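PDB 5YSC: vitamin B12-binding protein, which binds vitamin B12 in the periplasm and probably delivers it to the periplasmic surface of BtuC in the BtuCDF import transporter. Local coordinates for residues T102-Q107 and A115-A120; H136-R141 and R253-V258. One frame throughout, in Å; residues are numbered along the deposited sequence.

Contact 1: residues T102-Q107 and A115-A120; sequences TIYDSQ and ADNIEA
The side-chain amide of N117 reaches from its helix to S106 and Q107, just past the end of strand 103-105, and both of its polar atoms find partners there. Two hydrogen bonds make up the polar half of the contact. The hydroxyl of S106 donates to the amide oxygen, OG to N117 OD1 at 2.7 Å, approaching from above the carbonyl plane, 47° out of it. On its other branch the amide gives a hydrogen to the backbone: N117 ND2 lies 3.0 Å from Q107 O, with the acceptor almost in the amide plane and a somewhat bent N-H...O. Held at both ends by consecutive residues, the amide is fixed in rotation, and the oxygen and nitrogen could not be exchanged without losing this pairing. N117 ND2 also bonds to E113 O one turn back in its own helix, while S106 OG is further bonded to H29 NE2, so a small polar network sits where strand gives way to loop.

Apolar contact comes from Y104, whose CG lies anti to the backbone N, sending the ring across to the helix. There Y104 CE1 packs against A120 CB at 3.6 Å. The ring also turns an edge to the amide, with N117 OD1 in the ring plane 3.2 Å from Y104 CE2, and the two flat groups stand 82° apart.

Strand and helix run nearly antiparallel, their axes 162° apart in direction, as expected where a strand of a parallel sheet is followed by its return helix. Strand 103-105 is the outermost strand on its side of the four-stranded sheet, bonded through its backbone to strand 80-83. Helix 112-122 packs in turn on helix 28-36 through N117 and I118, and on helix 128-148 through A115, I118 and E119.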
ATOM      1  N   THR A 102      22.489   5.092   7.992  1.00 22.87           N
ATOM      2  CA  THR A 102      22.200   3.743   7.562  1.00 24.33           C
ATOM      3  C   THR A 102      20.726   3.711   7.179  1.00 22.60           C
ATOM      4  O   THR A 102      19.861   4.027   8.004  1.00 20.70           O
ATOM      5  CB  THR A 102      22.518   2.736   8.657  1.00 26.99           C
ATOM      6  OG1 THR A 102      23.917   2.808   8.965  1.00 30.17           O
ATOM      7  CG2 THR A 102      22.205   1.342   8.185  1.00 28.55           C
ATOM      8  N   ILE A 103      20.456   3.374   5.924  1.00 19.62           N
ATOM      9  CA  ILE A 103      19.111   3.434   5.381  1.00 17.78           C
ATOM     10  C   ILE A 103      18.743   2.103   4.763  1.00 19.31           C
ATOM     11  O   ILE A 103      19.455   1.583   3.893  1.00 22.10           O
ATOM     12  CB  ILE A 103      18.966   4.544   4.327  1.00 18.65           C
ATOM     13  CG1 ILE A 103      19.287   5.896   4.940  1.00 18.29           C
ATOM     14  CG2 ILE A 103      17.538   4.549   3.755  1.00 17.51           C
ATOM     15  CD1 ILE A 103      19.680   6.939   3.941  1.00 19.68           C
ATOM     16  N   TYR A 104      17.585   1.584   5.155  1.00 15.86           N
ATOM     17  CA  TYR A 104      16.977   0.465   4.488  1.00 16.06           C
ATOM     18  C   TYR A 104      15.955   0.999   3.496  1.00 15.75           C
ATOM     19  O   TYR A 104      15.042   1.727   3.873  1.00 15.71           O
ATOM     20  CB  TYR A 104      16.345  -0.479   5.519  1.00 17.13           C
ATOM     21  CG  TYR A 104      15.670  -1.629   4.833  1.00 16.65           C
ATOM     22  CD1 TYR A 104      16.408  -2.712   4.366  1.00 18.74           C
ATOM     23  CD2 TYR A 104      14.297  -1.616   4.608  1.00 14.89           C
ATOM     24  CE1 TYR A 104      15.811  -3.743   3.714  1.00 20.22           C
ATOM     25  CE2 TYR A 104      13.687  -2.658   3.963  1.00 15.88           C
ATOM     26  CZ  TYR A 104      14.445  -3.731   3.521  1.00 18.13           C
ATOM     27  OH  TYR A 104      13.880  -4.755   2.822  1.00 18.47           O
ATOM     28  N   ASP A 105      16.123   0.660   2.222  1.00 15.55           N
ATOM     29  CA  ASP A 105      15.159   1.051   1.200  1.00 16.32           C
ATOM     30  C   ASP A 105      14.043   0.014   1.103  1.00 18.25           C
ATOM     31  O   ASP A 105      14.287  -1.117   0.666  1.00 16.81           O
ATOM     32  CB  ASP A 105      15.840   1.178  -0.156  1.00 14.89           C
ATOM     33  CG  ASP A 105      16.733   2.358  -0.244  1.00 16.06           C
ATOM     34  OD1 ASP A 105      16.266   3.482   0.057  1.00 17.72           O
ATOM     35  OD2 ASP A 105      17.916   2.117  -0.623  1.00 17.54           O
ATOM     36  N   SER A 106      12.817   0.404   1.465  1.00 15.25           N
ATOM     37  CA  SER A 106      11.677  -0.496   1.339  1.00 14.44           C
ATOM     38  C   SER A 106      11.143  -0.504  -0.085  1.00 15.81           C
ATOM     39  O   SER A 106      10.580   0.508  -0.547  1.00 18.48           O
ATOM     40  CB  SER A 106      10.589  -0.066   2.314  1.00 14.70           C
ATOM     41  OG  SER A 106       9.450  -0.921   2.235  1.00 17.09           O
ATOM     42  N   GLN A 107      11.166  -1.675  -0.722  1.00 15.79           N
ATOM     43  CA  GLN A 107      10.637  -1.829  -2.066  1.00 17.08           C
ATOM     44  C   GLN A 107       9.179  -2.276  -1.976  1.00 16.55           C
ATOM     45  O   GLN A 107       8.845  -3.152  -1.168  1.00 17.05           O
ATOM     46  CB  GLN A 107      11.448  -2.843  -2.870  1.00 20.30           C
ATOM     47  CG  GLN A 107      12.913  -2.482  -2.963  1.00 22.34           C
ATOM     48  CD  GLN A 107      13.148  -1.404  -4.010  1.00 29.07           C
ATOM     49  OE1 GLN A 107      12.603  -0.280  -3.910  1.00 30.25           O
ATOM     50  NE2 GLN A 107      13.935  -1.746  -5.040  1.00 26.61           N
ATOM     51  N   ALA A 115       6.877  -9.651   2.698  1.00 10.70           N
ATOM     52  CA  ALA A 115       7.570 -10.586   3.559  1.00 12.80           C
ATOM     53  C   ALA A 115       9.080 -10.358   3.502  1.00 13.99           C
ATOM     54  O   ALA A 115       9.755 -10.396   4.538  1.00 14.70           O
ATOM     55  CB  ALA A 115       7.220 -12.012   3.159  1.00 18.35           C
ATOM     56  N   ASP A 116       9.608 -10.076   2.309  1.00 17.72           N
ATOM     57  CA  ASP A 116      11.038  -9.793   2.175  1.00 19.20           C
ATOM     58  C   ASP A 116      11.434  -8.613   3.054  1.00 19.92           C
ATOM     59  O   ASP A 116      12.479  -8.631   3.712  1.00 19.80           O
ATOM     60  CB  ASP A 116      11.410  -9.477   0.712  1.00 21.26           C
ATOM     61  CG  ASP A 116      11.178 -10.623  -0.260  1.00 26.71           C
ATOM     62  OD1 ASP A 116      11.088 -11.813   0.130  1.00 25.56           O
ATOM     63  OD2 ASP A 116      11.108 -10.289  -1.459  1.00 28.54           O
ATOM     64  N   ASN A 117      10.640  -7.539   3.009  1.00 16.84           N
ATOM     65  CA  ASN A 117      10.871  -6.384   3.880  1.00 16.38           C
ATOM     66  C   ASN A 117      10.938  -6.774   5.362  1.00 17.23           C
ATOM     67  O   ASN A 117      11.822  -6.326   6.091  1.00 16.25           O
ATOM     68  CB  ASN A 117       9.753  -5.346   3.693  1.00 14.86           C
ATOM     69  CG  ASN A 117      10.054  -4.311   2.648  1.00 16.82           C
ATOM     70  OD1 ASN A 117      10.680  -3.274   2.942  1.00 18.76           O
ATOM     71  ND2 ASN A 117       9.489  -4.489   1.481  1.00 16.30           N
ATOM     72  N   ILE A 118       9.957  -7.546   5.840  1.00 13.83           N
ATOM     73  CA  ILE A 118       9.906  -7.911   7.240  1.00 13.91           C
ATOM     74  C   ILE A 118      11.128  -8.736   7.609  1.00 18.10           C
ATOM     75  O   ILE A 118      11.742  -8.500   8.657  1.00 16.99           O
ATOM     76  CB  ILE A 118       8.602  -8.669   7.559  1.00 14.00           C
ATOM     77  CG1 ILE A 118       7.396  -7.777   7.260  1.00 14.10           C
ATOM     78  CG2 ILE A 118       8.595  -9.123   9.036  1.00 15.91           C
ATOM     79  CD1 ILE A 118       6.014  -8.489   7.338  1.00 11.46           C
ATOM     80  N   GLU A 119      11.511  -9.686   6.738  1.00 21.23           N
ATOM     81  CA  GLU A 119      12.641 -10.560   7.041  1.00 22.13           C
ATOM     82  C   GLU A 119      13.943  -9.770   7.051  1.00 20.16           C
ATOM     83  O   GLU A 119      14.748  -9.902   7.975  1.00 22.91           O
ATOM     84  CB  GLU A 119      12.685 -11.713   6.043  1.00 25.07           C
ATOM     85  CG  GLU A 119      13.853 -12.672   6.253  1.00 36.04           C
ATOM     86  CD  GLU A 119      13.771 -13.845   5.306  1.00 45.14           C
ATOM     87  OE1 GLU A 119      13.209 -13.674   4.199  1.00 45.06           O
ATOM     88  OE2 GLU A 119      14.254 -14.939   5.670  1.00 50.39           O
ATOM     89  N   ALA A 120      14.119  -8.877   6.087  1.00 21.56           N
ATOM     90  CA  ALA A 120      15.264  -7.970   6.117  1.00 21.00           C
ATOM     91  C   ALA A 120      15.288  -7.125   7.381  1.00 20.26           C
ATOM     92  O   ALA A 120      16.328  -6.981   8.033  1.00 20.84           O
ATOM     93  CB  ALA A 120      15.250  -7.063   4.882  1.00 20.85           C
TER

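Contact 2: residues H136-R141 and R253-V258; sequences HDFRQR and RTLDAV
L255 meets both F138 and R141, lying between helix 128-148 and the first turns of helix 254-267. Its CD1 methyl sits over one face of the F138 ring, a CH-pi contact 3.8 Å from the centroid and 19° off the ring normal, displaced toward the rim. The branch point follows, with L255 CG 3.5 Å from F138 CE2, and the other methyl, CD2, reaches CZ. With CG anti to the backbone N, the F138 ring is carried across toward the second helix.

R141 runs along the same leucine in the opposite direction, from CD1 back to CB. Its extended chain lays CB, CG and CD along L255 CD1, and the guanidinium then spreads over L255 CB, which is 3.5 Å from R141 NH1. The two helix segments run almost parallel, 6° apart. Helix 128-148 is the long helix that spans the two lobes in this class of periplasmic binding protein, a connection thought to allow less lobe movement than the flexible hinges of other classes; helix 254-267, from the C-terminal end of the chain, lies alongside it in the same direction.

One residue on, D256 takes the polar tip of the arginine. R141 NH2 and D256 OD1 form a salt bridge of 2.8 Å with a nearly straight N-H...O angle of 173°; the acceptor lies in the guanidinium plane, but the nitrogen stands above the carboxylate plane. A water adds a second link, donating to D256 OD2 at 2.9 Å and accepting weakly from R141 NH1. Further along the helix E259 also pairs with R141 NH2, so two carboxylates share that nitrogen.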
ATOM      1  N   HIS A 136       7.337 -15.485   8.041  1.00 25.69           N
ATOM      2  CA  HIS A 136       6.955 -16.857   7.777  1.00 28.58           C
ATOM      3  C   HIS A 136       5.445 -16.937   7.679  1.00 28.77           C
ATOM      4  O   HIS A 136       4.911 -17.507   6.740  1.00 27.08           O
ATOM      5  CB  HIS A 136       7.456 -17.790   8.875  1.00 31.93           C
ATOM      6  CG  HIS A 136       6.845 -19.154   8.826  1.00 39.80           C
ATOM      7  ND1 HIS A 136       7.381 -20.183   8.085  1.00 45.18           N
ATOM      8  CD2 HIS A 136       5.732 -19.652   9.412  1.00 40.15           C
ATOM      9  CE1 HIS A 136       6.628 -21.259   8.222  1.00 46.34           C
ATOM     10  NE2 HIS A 136       5.622 -20.963   9.024  1.00 44.77           N
ATOM     11  N   ASP A 137       4.765 -16.350   8.655  1.00 23.70           N
ATOM     12  CA  ASP A 137       3.305 -16.410   8.686  1.00 21.05           C
ATOM     13  C   ASP A 137       2.719 -15.706   7.471  1.00 18.51           C
ATOM     14  O   ASP A 137       1.775 -16.200   6.853  1.00 19.48           O
ATOM     15  CB  ASP A 137       2.776 -15.783   9.978  1.00 19.03           C
ATOM     16  CG  ASP A 137       3.084 -16.616  11.226  1.00 26.56           C
ATOM     17  OD1 ASP A 137       3.354 -17.819  11.089  1.00 26.94           O
ATOM     18  OD2 ASP A 137       3.064 -16.067  12.341  1.00 26.54           O
ATOM     19  N   PHE A 138       3.260 -14.535   7.127  1.00 17.46           N
ATOM     20  CA  PHE A 138       2.822 -13.824   5.922  1.00 18.00           C
ATOM     21  C   PHE A 138       2.941 -14.705   4.692  1.00 22.81           C
ATOM     22  O   PHE A 138       2.029 -14.768   3.862  1.00 19.53           O
ATOM     23  CB  PHE A 138       3.654 -12.544   5.704  1.00 16.19           C
ATOM     24  CG  PHE A 138       3.177 -11.699   4.565  1.00 15.44           C
ATOM     25  CD1 PHE A 138       3.537 -11.999   3.279  1.00 17.56           C
ATOM     26  CD2 PHE A 138       2.352 -10.589   4.775  1.00 13.00           C
ATOM     27  CE1 PHE A 138       3.090 -11.241   2.214  1.00 16.29           C
ATOM     28  CE2 PHE A 138       1.903  -9.826   3.720  1.00 13.12           C
ATOM     29  CZ  PHE A 138       2.251 -10.158   2.434  1.00 13.68           C
ATOM     30  N   ARG A 139       4.100 -15.346   4.521  1.00 18.91           N
ATOM     31  CA  ARG A 139       4.312 -16.178   3.348  1.00 20.02           C
ATOM     32  C   ARG A 139       3.302 -17.316   3.281  1.00 25.04           C
ATOM     33  O   ARG A 139       2.784 -17.646   2.204  1.00 23.46           O
ATOM     34  CB  ARG A 139       5.743 -16.715   3.369  1.00 22.16           C
ATOM     35  CG  ARG A 139       6.779 -15.617   3.132  1.00 21.22           C
ATOM     36  CD  ARG A 139       8.166 -16.153   2.735  1.00 29.13           C
ATOM     37  NE  ARG A 139       9.072 -15.056   2.359  1.00 28.79           N
ATOM     38  CZ  ARG A 139      10.073 -14.595   3.103  1.00 29.29           C
ATOM     39  NH1 ARG A 139      10.372 -15.146   4.272  1.00 32.29           N
ATOM     40  NH2 ARG A 139      10.820 -13.594   2.643  1.00 23.76           N
ATOM     41  N   GLN A 140       3.024 -17.939   4.422  1.00 24.20           N
ATOM     42  CA  GLN A 140       2.080 -19.047   4.412  1.00 24.40           C
ATOM     43  C   GLN A 140       0.675 -18.561   4.086  1.00 22.01           C
ATOM     44  O   GLN A 140      -0.002 -19.139   3.233  1.00 22.51           O
ATOM     45  CB  GLN A 140       2.101 -19.789   5.747  1.00 26.61           C
ATOM     46  CG  GLN A 140       1.229 -21.054   5.701  1.00 32.70           C
ATOM     47  CD  GLN A 140       1.608 -21.958   4.538  1.00 38.31           C
ATOM     48  OE1 GLN A 140       0.744 -22.444   3.781  1.00 40.99           O
ATOM     49  NE2 GLN A 140       2.916 -22.155   4.361  1.00 37.55           N
ATOM     50  N   ARG A 141       0.237 -17.455   4.695  1.00 21.96           N
ATOM     51  CA  ARG A 141      -1.096 -16.944   4.363  1.00 23.96           C
ATOM     52  C   ARG A 141      -1.159 -16.499   2.906  1.00 22.43           C
ATOM     53  O   ARG A 141      -2.172 -16.690   2.231  1.00 21.51           O
ATOM     54  CB  ARG A 141      -1.483 -15.794   5.299  1.00 19.54           C
ATOM     55  CG  ARG A 141      -2.896 -15.291   5.053  1.00 18.62           C
ATOM     56  CD  ARG A 141      -3.315 -14.230   6.041  1.00 19.06           C
ATOM     57  NE  ARG A 141      -4.655 -13.730   5.704  1.00 17.96           N
ATOM     58  CZ  ARG A 141      -5.155 -12.556   6.101  1.00 16.61           C
ATOM     59  NH1 ARG A 141      -4.450 -11.716   6.846  1.00 16.66           N
ATOM     60  NH2 ARG A 141      -6.357 -12.187   5.723  1.00 15.76           N
ATOM     61  N   ARG A 253      -1.315  -6.326   6.799  1.00  8.02           N
ATOM     62  CA  ARG A 253      -2.735  -6.144   6.571  1.00  7.84           C
ATOM     63  C   ARG A 253      -3.089  -6.157   5.092  1.00  7.78           C
ATOM     64  O   ARG A 253      -4.263  -6.285   4.742  1.00  7.32           O
ATOM     65  CB  ARG A 253      -3.208  -4.874   7.287  1.00  6.30           C
ATOM     66  CG  ARG A 253      -2.929  -4.889   8.751  1.00  7.55           C
ATOM     67  CD  ARG A 253      -3.724  -3.842   9.493  1.00  7.23           C
ATOM     68  NE  ARG A 253      -3.265  -2.499   9.179  1.00  7.74           N
ATOM     69  CZ  ARG A 253      -3.949  -1.374   9.342  1.00  9.25           C
ATOM     70  NH1 ARG A 253      -5.217  -1.383   9.736  1.00  8.89           N
ATOM     71  NH2 ARG A 253      -3.362  -0.202   9.038  1.00  9.00           N
ATOM     72  N   THR A 254      -2.115  -6.055   4.193  1.00  9.55           N
ATOM     73  CA  THR A 254      -2.442  -6.198   2.783  1.00 11.03           C
ATOM     74  C   THR A 254      -3.058  -7.556   2.492  1.00  9.95           C
ATOM     75  O   THR A 254      -3.850  -7.668   1.574  1.00 10.80           O
ATOM     76  CB  THR A 254      -1.195  -5.955   1.924  1.00 11.55           C
ATOM     77  OG1 THR A 254      -0.598  -4.704   2.315  1.00 10.10           O
ATOM     78  CG2 THR A 254      -1.518  -5.908   0.424  1.00 11.50           C
ATOM     79  N   LEU A 255      -2.786  -8.581   3.299  1.00  9.29           N
ATOM     80  CA  LEU A 255      -3.473  -9.834   3.029  1.00  9.83           C
ATOM     81  C   LEU A 255      -4.972  -9.752   3.328  1.00  9.83           C
ATOM     82  O   LEU A 255      -5.745 -10.460   2.682  1.00  9.97           O
ATOM     83  CB  LEU A 255      -2.805 -10.961   3.793  1.00 12.18           C
ATOM     84  CG  LEU A 255      -1.345 -11.130   3.359  1.00 15.29           C
ATOM     85  CD1 LEU A 255      -0.757 -12.352   4.085  1.00 15.78           C
ATOM     86  CD2 LEU A 255      -1.135 -11.232   1.854  1.00 15.79           C
ATOM     87  N   ASP A 256      -5.425  -8.840   4.211  1.00 10.32           N
ATOM     88  CA  ASP A 256      -6.861  -8.563   4.283  1.00  9.88           C
ATOM     89  C   ASP A 256      -7.352  -7.809   3.047  1.00  9.17           C
ATOM     90  O   ASP A 256      -8.467  -8.028   2.580  1.00 10.89           O
ATOM     91  CB  ASP A 256      -7.215  -7.763   5.546  1.00 11.12           C
ATOM     92  CG  ASP A 256      -7.209  -8.627   6.821  1.00 11.19           C
ATOM     93  OD1 ASP A 256      -7.487  -9.844   6.732  1.00 11.52           O
ATOM     94  OD2 ASP A 256      -6.895  -8.125   7.894  1.00 10.70           O
ATOM     95  N   ALA A 257      -6.539  -6.924   2.478  1.00  9.52           N
ATOM     96  CA  ALA A 257      -6.928  -6.350   1.202  1.00 10.84           C
ATOM     97  C   ALA A 257      -7.013  -7.407   0.107  1.00 12.56           C
ATOM     98  O   ALA A 257      -7.883  -7.321  -0.759  1.00 12.40           O
ATOM     99  CB  ALA A 257      -5.946  -5.268   0.768  1.00  9.66           C
ATOM    100  N   VAL A 258      -6.062  -8.349   0.071  1.00  9.72           N
ATOM    101  CA  VAL A 258      -6.157  -9.457  -0.875  1.00 11.43           C
ATOM    102  C   VAL A 258      -7.486 -10.171  -0.716  1.00 11.11           C
ATOM    103  O   VAL A 258      -8.209 -10.396  -1.686  1.00 14.27           O
ATOM    104  CB  VAL A 258      -4.974 -10.414  -0.720  1.00 15.05           C
ATOM    105  CG1 VAL A 258      -5.220 -11.694  -1.497  1.00 15.54           C
ATOM    106  CG2 VAL A 258      -3.696  -9.724  -1.231  1.00 13.67           C
TER
HETATM  107  O   HOH W   1      -4.616  -9.544   9.023  1.00 23.44           O

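In the fold
Both contacts are partly buried and lie away from the annotated sites, but they do different work in the fold. Contact 1 ties a strand to the helix that follows it within one lobe, whereas contact 2 joins two helices more than a hundred residues apart in sequence. A neutral amide and a hydroxyl supply the polar part of the first, the S106 side chain lying about 7 Å from the bound cyanocobalamin without touching it; in the second, a buried leucine and phenylalanine lie beside a charged pair at the less buried margin. The helices of 115-120 and 136-141 are successive and meet directly: R139 bridges to D116 and E119, and A115 packs on F138, linking the two contacts, whose centres are about 17 Å apart.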